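Local coordinates for putative lipid-transfer protein DIR1 (Arabidopsis thaliana, PDB 2RKN) that binds two lysophospholipid molecules in a hydrophobic tunnel and, as a putative lipid transfer protein, is required for long-distance signaling in systemic acquired resistance, at residues T25-P30 / P66-L71. Residues are numbered along the deposited sequence; the frame is centred on the assembly and turned at random. Where two conformers were deposited one is given.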
loop_
_atom_site.group_PDB
_atom_site.type_symbol
_atom_site.label_atom_id
_atom_site.label_comp_id
_atom_site.label_asym_id
_atom_site.label_seq_id
_atom_site.Cartn_x
_atom_site.Cartn_y
_atom_site.Cartn_z
ATOM N N THR A 25 -6.236 5.338 8.827
ATOM C CA THR A 25 -7.308 6.230 8.366
ATOM C C THR A 25 -7.722 5.827 6.953
ATOM O O THR A 25 -7.036 5.045 6.303
ATOM C CB THR A 25 -6.867 7.649 8.313
ATOM O OG1 THR A 25 -5.570 7.746 7.665
ATOM C CG2 THR A 25 -6.728 8.282 9.744
ATOM N N SER A 26 -8.853 6.382 6.508
ATOM C CA SER A 26 -9.406 6.045 5.203
ATOM C C SER A 26 -8.393 6.525 4.138
ATOM O O SER A 26 -7.696 7.512 4.364
ATOM C CB SER A 26 -10.762 6.747 5.066
ATOM O OG SER A 26 -11.427 6.317 3.902
ATOM N N PRO A 27 -8.229 5.754 3.045
ATOM C CA PRO A 27 -7.204 6.169 2.058
ATOM C C PRO A 27 -7.504 7.473 1.365
ATOM O O PRO A 27 -8.655 7.770 1.017
ATOM C CB PRO A 27 -7.160 5.017 1.075
ATOM C CG PRO A 27 -8.481 4.301 1.210
ATOM C CD PRO A 27 -8.887 4.489 2.696
ATOM N N SER A 28 -6.449 8.263 1.157
ATOM C CA SER A 28 -6.619 9.520 0.474
ATOM C C SER A 28 -6.787 9.296 -0.988
ATOM O O SER A 28 -6.322 8.244 -1.549
ATOM C CB SER A 28 -5.356 10.386 0.708
ATOM O OG SER A 28 -4.253 9.926 -0.033
ATOM N N GLN A 29 -7.387 10.290 -1.637
ATOM C CA GLN A 29 -7.479 10.285 -3.109
ATOM C C GLN A 29 -6.141 10.062 -3.818
ATOM O O GLN A 29 -6.034 9.167 -4.660
ATOM C CB GLN A 29 -8.160 11.554 -3.628
ATOM C CG GLN A 29 -8.437 11.457 -5.116
ATOM C CD GLN A 29 -9.098 10.142 -5.473
ATOM O OE1 GLN A 29 -8.472 9.267 -6.118
ATOM N NE2 GLN A 29 -10.379 9.982 -5.059
ATOM N N PRO A 30 -5.113 10.858 -3.488
ATOM C CA PRO A 30 -3.763 10.628 -4.064
ATOM C C PRO A 30 -3.189 9.205 -3.844
ATOM O O PRO A 30 -2.593 8.629 -4.783
ATOM C CB PRO A 30 -2.919 11.702 -3.383
ATOM C CG PRO A 30 -3.882 12.786 -3.100
ATOM C CD PRO A 30 -5.090 12.035 -2.587
ATOM N N PRO A 66 -6.368 -1.951 -2.072
ATOM C CA PRO A 66 -7.046 -1.827 -3.384
ATOM C C PRO A 66 -8.554 -1.888 -3.362
ATOM O O PRO A 66 -9.201 -1.008 -4.001
ATOM C CB PRO A 66 -6.370 -2.956 -4.243
ATOM C CG PRO A 66 -4.999 -3.086 -3.628
ATOM C CD PRO A 66 -5.306 -2.974 -2.101
ATOM N N LYS A 67 -9.194 -2.869 -2.664
ATOM C CA LYS A 67 -10.656 -2.932 -2.529
ATOM C C LYS A 67 -11.164 -1.658 -1.898
ATOM O O LYS A 67 -12.100 -1.083 -2.401
ATOM C CB LYS A 67 -11.164 -4.188 -1.726
ATOM C CG LYS A 67 -12.713 -4.362 -1.541
ATOM C CD LYS A 67 -13.039 -5.350 -0.371
ATOM C CE LYS A 67 -14.521 -5.579 -0.144
ATOM N NZ LYS A 67 -14.923 -6.843 -0.887
ATOM N N GLN A 68 -10.467 -1.151 -0.868
ATOM C CA GLN A 68 -10.926 0.118 -0.223
ATOM C C GLN A 68 -10.952 1.261 -1.205
ATOM O O GLN A 68 -11.809 2.124 -1.140
ATOM C CB GLN A 68 -10.033 0.543 0.947
ATOM C CG GLN A 68 -10.397 -0.060 2.247
ATOM C CD GLN A 68 -9.958 0.875 3.389
ATOM O OE1 GLN A 68 -8.834 0.808 3.876
ATOM N NE2 GLN A 68 -10.853 1.810 3.746
ATOM N N CYS A 69 -10.048 1.221 -2.161
ATOM C CA CYS A 69 -9.922 2.249 -3.169
ATOM C C CYS A 69 -10.852 2.034 -4.354
ATOM O O CYS A 69 -10.859 2.847 -5.275
ATOM C CB CYS A 69 -8.459 2.344 -3.614
ATOM S SG CYS A 69 -7.313 3.191 -2.465
ATOM N N GLY A 70 -11.630 0.958 -4.324
ATOM C CA GLY A 70 -12.597 0.737 -5.396
ATOM C C GLY A 70 -11.947 0.202 -6.658
ATOM O O GLY A 70 -12.543 0.241 -7.748
ATOM N N LEU A 71 -10.730 -0.318 -6.529
ATOM C CA LEU A 71 -10.083 -0.928 -7.648
ATOM C C LEU A 71 -10.793 -2.259 -7.865
ATOM O O LEU A 71 -11.433 -2.774 -6.928
ATOM C CB LEU A 71 -8.566 -1.045 -7.417
ATOM C CG LEU A 71 -7.982 0.381 -7.307
ATOM C CD1 LEU A 71 -6.484 0.444 -6.915
ATOM C CD2 LEU A 71 -8.193 1.125 -8.612
#
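The ring of Pro-27 sits against two consecutive residues, Gln-68, the last residue of helix 59-68, and Cys-69 just after it. The contact is by van der Waals packing. Pro-27 CB lies 4.0 Å from Cys-69 SG, and CG of the same ring is equally near the sulfur. Pro-27 CG also meets Gln-68 CB at 4.1 Å, and Pro-27 CD touches the terminal amide, with Gln-68 NE2 at 3.5 Å. The glutamine CG stands beside its own backbone N (chi1 -87°), and the chain then runs out extended, which carries the amide to Pro-27 CD. No hydrogen bond joins the two segments.

Backbone bonds and caps shape both sides. Gly-70, with positive phi (78°), ends the helix in a Schellman motif: Leu-71 N bonds to Pro-66 O (3.0 Å), and Gly-70 N to Lys-67 O (2.8 Å). On the other segment Ser-28 is the N-cap of helix 29-35, its OG bonded to Cys-31 N and also to Glu-14.

The covalent link is the disulfide from Cys-69 to Cys-32, one of four in this lipid transfer fold. Pro-27 also touches Cys-32, so its ring packs beside the bridge. The chemistry implies a surface contact, apolar at the sulfur, in which the disulfide supplies the covalent tie between helix 29-35 and the end of helix 59-68, while the proline adds close packing without directional bonds.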